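Local coordinates for protein Protease/Reverse transcriptase/ribonuclease H (Eastern chimpanzee simian foamy virus, PDB 7KSF) that probably cleaves viral polyproteins through its aspartic protease, copies RNA into DNA through its reverse transcriptase, and degrades the RNA of hybrids through its ribonuclease H, at residues 18-29 / 71-82. The protein carries 1 engineered substitution. Numbering follows the deposited sequence.
Engineered in segment 18-29: A20 (natural residue Asp).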
ATOM      1  N   HIS A  18       0.780 -34.596 -13.295  1.00 88.58           N
ATOM      2  CA  HIS A  18      -0.282 -33.658 -13.634  1.00 90.13           C
ATOM      3  C   HIS A  18      -1.114 -34.236 -14.767  1.00 98.55           C
ATOM      4  O   HIS A  18      -0.586 -34.517 -15.849  1.00103.35           O
ATOM      5  CB  HIS A  18       0.290 -32.292 -14.020  1.00 89.74           C
ATOM      6  CG  HIS A  18       0.770 -31.483 -12.854  1.00102.56           C
ATOM      7  ND1 HIS A  18       1.947 -31.758 -12.193  1.00112.50           N
ATOM      8  CD2 HIS A  18       0.227 -30.414 -12.227  1.00110.86           C
ATOM      9  CE1 HIS A  18       2.113 -30.889 -11.212  1.00109.78           C
ATOM     10  NE2 HIS A  18       1.083 -30.063 -11.211  1.00109.02           N
ATOM     11  N   TRP A  19      -2.405 -34.417 -14.510  1.00102.79           N
ATOM     12  CA  TRP A  19      -3.335 -34.913 -15.516  1.00110.75           C
ATOM     13  C   TRP A  19      -3.377 -33.962 -16.707  1.00 95.64           C
ATOM     14  O   TRP A  19      -3.759 -32.796 -16.568  1.00102.25           O
ATOM     15  CB  TRP A  19      -4.720 -35.057 -14.889  1.00117.70           C
ATOM     16  CG  TRP A  19      -5.649 -36.010 -15.575  1.00124.12           C
ATOM     17  CD1 TRP A  19      -5.752 -37.354 -15.360  1.00110.66           C
ATOM     18  CD2 TRP A  19      -6.634 -35.686 -16.562  1.00122.66           C
ATOM     19  NE1 TRP A  19      -6.729 -37.890 -16.161  1.00114.52           N
ATOM     20  CE2 TRP A  19      -7.287 -36.886 -16.910  1.00115.61           C
ATOM     21  CE3 TRP A  19      -7.022 -34.501 -17.194  1.00121.15           C
ATOM     22  CZ2 TRP A  19      -8.309 -36.935 -17.858  1.00102.20           C
ATOM     23  CZ3 TRP A  19      -8.035 -34.552 -18.136  1.00107.31           C
ATOM     24  CH2 TRP A  19      -8.664 -35.758 -18.460  1.00 98.60           C
ATOM     25  N   ALA A  20      -2.970 -34.453 -17.871  1.00 95.77           N
ATOM     26  CA  ALA A  20      -2.949 -33.650 -19.084  1.00 96.87           C
ATOM     27  C   ALA A  20      -4.192 -33.927 -19.919  1.00 99.10           C
ATOM     28  O   ALA A  20      -4.800 -34.996 -19.827  1.00 98.73           O
ATOM     29  CB  ALA A  20      -1.693 -33.932 -19.911  1.00 95.50           C
ATOM     30  N   SER A  21      -4.569 -32.945 -20.734  1.00100.88           N
ATOM     31  CA  SER A  21      -5.720 -33.076 -21.616  1.00103.03           C
ATOM     32  C   SER A  21      -5.339 -33.419 -23.045  1.00103.49           C
ATOM     33  O   SER A  21      -6.156 -33.999 -23.767  1.00103.76           O
ATOM     34  CB  SER A  21      -6.542 -31.781 -21.611  1.00128.74           C
ATOM     35  OG  SER A  21      -7.687 -31.900 -22.438  1.00136.97           O
ATOM     36  N   GLY A  22      -4.126 -33.076 -23.472  1.00104.70           N
ATOM     37  CA  GLY A  22      -3.701 -33.430 -24.812  1.00108.31           C
ATOM     38  C   GLY A  22      -3.571 -34.932 -24.982  1.00112.79           C
ATOM     39  O   GLY A  22      -3.301 -35.668 -24.032  1.00112.57           O
ATOM     40  N   ALA A  23      -3.774 -35.383 -26.217  1.00114.49           N
ATOM     41  CA  ALA A  23      -3.696 -36.803 -26.530  1.00128.42           C
ATOM     42  C   ALA A  23      -2.264 -37.318 -26.606  1.00122.11           C
ATOM     43  O   ALA A  23      -2.069 -38.527 -26.763  1.00104.98           O
ATOM     44  CB  ALA A  23      -4.419 -37.092 -27.848  1.00122.62           C
ATOM     45  N   THR A  24      -1.270 -36.437 -26.506  1.00126.63           N
ATOM     46  CA  THR A  24       0.119 -36.868 -26.542  1.00113.35           C
ATOM     47  C   THR A  24       0.430 -37.771 -25.350  1.00104.47           C
ATOM     48  O   THR A  24      -0.262 -37.765 -24.327  1.00103.83           O
ATOM     49  CB  THR A  24       1.053 -35.657 -26.551  1.00102.02           C
ATOM     50  OG1 THR A  24       0.696 -34.770 -25.486  1.00122.97           O
ATOM     51  CG2 THR A  24       0.953 -34.917 -27.880  1.00 99.65           C
ATOM     52  N   ILE A  25       1.493 -38.560 -25.495  1.00 97.01           N
ATOM     53  CA  ILE A  25       1.841 -39.577 -24.509  1.00 95.09           C
ATOM     54  C   ILE A  25       2.472 -38.935 -23.284  1.00 93.83           C
ATOM     55  O   ILE A  25       2.710 -37.723 -23.249  1.00 93.42           O
ATOM     56  CB  ILE A  25       2.772 -40.642 -25.113  1.00 94.45           C
ATOM     57  CG1 ILE A  25       4.078 -40.005 -25.588  1.00 92.92           C
ATOM     58  CG2 ILE A  25       2.077 -41.371 -26.251  1.00 96.04           C
ATOM     59  CD1 ILE A  25       5.127 -41.013 -25.995  1.00101.45           C
ATOM     60  N   THR A  26       2.755 -39.754 -22.274  1.00 92.91           N
ATOM     61  CA  THR A  26       3.229 -39.244 -20.993  1.00 91.39           C
ATOM     62  C   THR A  26       4.687 -38.815 -21.087  1.00 97.71           C
ATOM     63  O   THR A  26       5.537 -39.553 -21.594  1.00 95.35           O
ATOM     64  CB  THR A  26       3.059 -40.313 -19.911  1.00 95.57           C
ATOM     65  OG1 THR A  26       1.663 -40.531 -19.670  1.00119.73           O
ATOM     66  CG2 THR A  26       3.729 -39.877 -18.615  1.00 90.81           C
ATOM     67  N   CYS A  27       4.970 -37.610 -20.601  1.00 96.42           N
ATOM     68  CA  CYS A  27       6.332 -37.110 -20.488  1.00 87.19           C
ATOM     69  C   CYS A  27       6.903 -37.451 -19.120  1.00 86.26           C
ATOM     70  O   CYS A  27       6.172 -37.586 -18.134  1.00 86.26           O
ATOM     71  CB  CYS A  27       6.381 -35.599 -20.707  1.00 86.14           C
ATOM     72  SG  CYS A  27       5.948 -35.057 -22.371  1.00 88.44           S
ATOM     73  N   ILE A  28       8.224 -37.581 -19.069  1.00 89.42           N
ATOM     74  CA  ILE A  28       8.919 -37.962 -17.842  1.00 88.97           C
ATOM     75  C   ILE A  28      10.183 -37.116 -17.741  1.00 84.26           C
ATOM     76  O   ILE A  28      10.807 -36.832 -18.774  1.00 84.32           O
ATOM     77  CB  ILE A  28       9.226 -39.469 -17.829  1.00 88.70           C
ATOM     78  CG1 ILE A  28       7.967 -40.259 -17.454  1.00107.11           C
ATOM     79  CG2 ILE A  28      10.403 -39.800 -16.898  1.00 84.17           C
ATOM     80  CD1 ILE A  28       8.205 -41.744 -17.210  1.00117.24           C
ATOM     81  N   PRO A  29      10.559 -36.638 -16.548  1.00 83.58           N
ATOM     82  CA  PRO A  29      11.832 -35.917 -16.412  1.00 89.12           C
ATOM     83  C   PRO A  29      12.987 -36.688 -17.038  1.00 94.56           C
ATOM     84  O   PRO A  29      13.081 -37.911 -16.923  1.00 93.42           O
ATOM     85  CB  PRO A  29      12.000 -35.783 -14.896  1.00 82.74           C
ATOM     86  CG  PRO A  29      10.606 -35.743 -14.388  1.00 83.29           C
ATOM     87  CD  PRO A  29       9.768 -36.597 -15.306  1.00 83.41           C
ATOM     88  N   VAL A  71       6.422 -43.709 -22.821  1.00101.16           N
ATOM     89  CA  VAL A  71       6.762 -42.358 -22.395  1.00101.64           C
ATOM     90  C   VAL A  71       7.893 -41.794 -23.245  1.00100.66           C
ATOM     91  O   VAL A  71       8.652 -42.524 -23.888  1.00 96.17           O
ATOM     92  CB  VAL A  71       7.159 -42.305 -20.903  1.00 91.81           C
ATOM     93  CG1 VAL A  71       5.978 -42.680 -20.021  1.00108.57           C
ATOM     94  CG2 VAL A  71       8.343 -43.225 -20.640  1.00 91.05           C
ATOM     95  N   ILE A  72       7.988 -40.463 -23.240  1.00103.36           N
ATOM     96  CA  ILE A  72       9.132 -39.739 -23.784  1.00 88.60           C
ATOM     97  C   ILE A  72       9.773 -38.966 -22.642  1.00 87.63           C
ATOM     98  O   ILE A  72       9.416 -39.154 -21.473  1.00 87.20           O
ATOM     99  CB  ILE A  72       8.735 -38.784 -24.923  1.00 88.37           C
ATOM    100  CG1 ILE A  72       7.751 -37.724 -24.433  1.00 87.95           C
ATOM    101  CG2 ILE A  72       8.127 -39.558 -26.080  1.00 88.49           C
ATOM    102  CD1 ILE A  72       7.499 -36.638 -25.454  1.00 90.12           C
ATOM    103  N   ALA A  73      10.704 -38.079 -22.971  1.00 98.62           N
ATOM    104  CA  ALA A  73      11.405 -37.286 -21.976  1.00100.79           C
ATOM    105  C   ALA A  73      10.697 -35.951 -21.747  1.00 86.67           C
ATOM    106  O   ALA A  73       9.778 -35.568 -22.475  1.00 85.83           O
ATOM    107  CB  ALA A  73      12.854 -37.060 -22.402  1.00109.24           C
ATOM    108  N   SER A  74      11.140 -35.242 -20.706  1.00 85.00           N
ATOM    109  CA  SER A  74      10.593 -33.947 -20.344  1.00 83.96           C
ATOM    110  C   SER A  74      11.685 -33.132 -19.671  1.00 87.75           C
ATOM    111  O   SER A  74      12.264 -33.597 -18.678  1.00 89.78           O
ATOM    112  CB  SER A  74       9.388 -34.068 -19.412  1.00 84.96           C
ATOM    113  OG  SER A  74       9.017 -32.805 -18.889  1.00 85.22           O
ATOM    114  N   PRO A  75      11.984 -31.930 -20.171  1.00 83.46           N
ATOM    115  CA  PRO A  75      12.945 -31.063 -19.482  1.00 83.38           C
ATOM    116  C   PRO A  75      12.431 -30.510 -18.163  1.00 83.51           C
ATOM    117  O   PRO A  75      13.179 -29.803 -17.478  1.00 85.21           O
ATOM    118  CB  PRO A  75      13.176 -29.935 -20.497  1.00 82.75           C
ATOM    119  CG  PRO A  75      11.914 -29.902 -21.306  1.00 82.99           C
ATOM    120  CD  PRO A  75      11.460 -31.326 -21.406  1.00 83.17           C
ATOM    121  N   TYR A  76      11.194 -30.811 -17.783  1.00 83.75           N
ATOM    122  CA  TYR A  76      10.600 -30.268 -16.575  1.00 84.07           C
ATOM    123  C   TYR A  76      10.809 -31.213 -15.397  1.00 84.15           C
ATOM    124  O   TYR A  76      11.312 -32.329 -15.537  1.00 84.07           O
ATOM    125  CB  TYR A  76       9.109 -30.005 -16.790  1.00 87.39           C
ATOM    126  CG  TYR A  76       8.790 -29.227 -18.047  1.00101.42           C
ATOM    127  CD1 TYR A  76       8.120 -29.826 -19.110  1.00109.29           C
ATOM    128  CD2 TYR A  76       9.160 -27.894 -18.176  1.00 89.16           C
ATOM    129  CE1 TYR A  76       7.825 -29.116 -20.260  1.00108.50           C
ATOM    130  CE2 TYR A  76       8.870 -27.177 -19.324  1.00 89.81           C
ATOM    131  CZ  TYR A  76       8.204 -27.793 -20.363  1.00 98.94           C
ATOM    132  OH  TYR A  76       7.916 -27.086 -21.507  1.00 92.19           O
ATOM    133  N   GLU A  77      10.410 -30.746 -14.213  1.00 85.29           N
ATOM    134  CA  GLU A  77      10.529 -31.520 -12.985  1.00 86.11           C
ATOM    135  C   GLU A  77       9.254 -32.272 -12.623  1.00 88.32           C
ATOM    136  O   GLU A  77       9.267 -33.052 -11.668  1.00 89.99           O
ATOM    137  CB  GLU A  77      10.927 -30.605 -11.816  1.00 90.98           C
ATOM    138  CG  GLU A  77       9.807 -29.709 -11.291  1.00112.68           C
ATOM    139  CD  GLU A  77       9.513 -28.520 -12.193  1.00100.83           C
ATOM    140  OE1 GLU A  77      10.246 -28.316 -13.185  1.00117.41           O
ATOM    141  OE2 GLU A  77       8.545 -27.784 -11.904  1.00 81.72           O
ATOM    142  N   TYR A  78       8.165 -32.060 -13.355  1.00 84.21           N
ATOM    143  CA  TYR A  78       6.912 -32.752 -13.102  1.00 84.04           C
ATOM    144  C   TYR A  78       6.665 -33.799 -14.182  1.00 83.92           C
ATOM    145  O   TYR A  78       7.260 -33.764 -15.263  1.00 87.21           O
ATOM    146  CB  TYR A  78       5.741 -31.764 -13.047  1.00 83.89           C
ATOM    147  CG  TYR A  78       5.412 -31.136 -14.381  1.00 83.57           C
ATOM    148  CD1 TYR A  78       6.100 -30.015 -14.831  1.00 83.37           C
ATOM    149  CD2 TYR A  78       4.415 -31.663 -15.193  1.00 83.93           C
ATOM    150  CE1 TYR A  78       5.801 -29.436 -16.053  1.00 82.19           C
ATOM    151  CE2 TYR A  78       4.114 -31.092 -16.414  1.00 83.65           C
ATOM    152  CZ  TYR A  78       4.808 -29.982 -16.841  1.00 82.63           C
ATOM    153  OH  TYR A  78       4.513 -29.409 -18.058  1.00 82.77           O
ATOM    154  N   ILE A  79       5.773 -34.736 -13.876  1.00 84.25           N
ATOM    155  CA  ILE A  79       5.402 -35.805 -14.795  1.00 84.77           C
ATOM    156  C   ILE A  79       4.106 -35.381 -15.481  1.00 85.79           C
ATOM    157  O   ILE A  79       3.025 -35.455 -14.892  1.00 86.36           O
ATOM    158  CB  ILE A  79       5.247 -37.149 -14.082  1.00 84.56           C
ATOM    159  CG1 ILE A  79       6.571 -37.576 -13.451  1.00 84.29           C
ATOM    160  CG2 ILE A  79       4.760 -38.209 -15.052  1.00 85.66           C
ATOM    161  CD1 ILE A  79       6.492 -38.890 -12.699  1.00 84.66           C
ATOM    162  N   LEU A  80       4.218 -34.921 -16.724  1.00 86.01           N
ATOM    163  CA  LEU A  80       3.040 -34.627 -17.532  1.00 86.89           C
ATOM    164  C   LEU A  80       2.343 -35.940 -17.861  1.00 88.38           C
ATOM    165  O   LEU A  80       2.848 -36.736 -18.660  1.00 88.70           O
ATOM    166  CB  LEU A  80       3.437 -33.880 -18.802  1.00 86.16           C
ATOM    167  CG  LEU A  80       2.292 -33.348 -19.667  1.00 86.58           C
ATOM    168  CD1 LEU A  80       1.513 -32.275 -18.924  1.00 86.96           C
ATOM    169  CD2 LEU A  80       2.825 -32.816 -20.986  1.00 85.97           C
ATOM    170  N   LEU A  81       1.189 -36.171 -17.247  1.00 97.71           N
ATOM    171  CA  LEU A  81       0.539 -37.474 -17.272  1.00 97.82           C
ATOM    172  C   LEU A  81      -0.526 -37.506 -18.364  1.00 98.50           C
ATOM    173  O   LEU A  81      -1.481 -36.723 -18.329  1.00114.11           O
ATOM    174  CB  LEU A  81      -0.082 -37.784 -15.912  1.00 91.42           C
ATOM    175  CG  LEU A  81      -0.666 -39.182 -15.730  1.00 92.68           C
ATOM    176  CD1 LEU A  81       0.354 -40.235 -16.132  1.00 92.36           C
ATOM    177  CD2 LEU A  81      -1.094 -39.369 -14.287  1.00109.87           C
ATOM    178  N   SER A  82      -0.360 -38.415 -19.319  1.00 93.78           N
ATOM    179  CA  SER A  82      -1.362 -38.580 -20.360  1.00 95.24           C
ATOM    180  C   SER A  82      -2.639 -39.162 -19.757  1.00110.26           C
ATOM    181  O   SER A  82      -2.574 -40.061 -18.914  1.00 99.72           O
ATOM    182  CB  SER A  82      -0.837 -39.488 -21.473  1.00 95.49           C
ATOM    183  OG  SER A  82      -1.751 -39.563 -22.551  1.00 97.07           O
TER
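With T26 OG1 anti to its own carbonyl carbon (chi1 -68°), the hydroxyl is set against the backbone of S82, whose N donates to it at 2.9 Å; D85 shares a further hydrogen bond with this buried oxygen through OD2. S82 donates a second time: its OG swings anti to the backbone N (chi1 -175°) and bonds to T24 O at 2.9 Å, meeting the carbonyl from a position tilted out of its plane. Together the two bonds illustrate how hydroxyl side chains can pin a loop, here T24 and T26 against S82, just after 79-81. The natural sequence Asp-Ser-Gly at 20-22 is the motif of retroviral aspartic proteases, consistent with the loop between 18-19 and 26-29 being the active-site loop; the curled mixed sheet around it belongs to the A9 protease family. Residue 20 is an engineered alanine in place of the natural Asp; A20 CB touches L80 CD1 at 3.7 Å, and A20 N donates to L81 O. Ahead of the loop, 18-19 runs parallel to 79-81, with H18 N bonded to I79 O and L81 N to H18 O. Beyond it, 26-29 lies between both parts of 71-82: I72 N reaches T26 O at 3.1 Å, while C27 N donates to L80 O in the carbonyl plane. C27 SG rests 3.8 Å from I72 CD1. I28 CD1 fits against both methyls of V71, 3.7 Å from CG1, and V58 of strand 52-62 touches this pair.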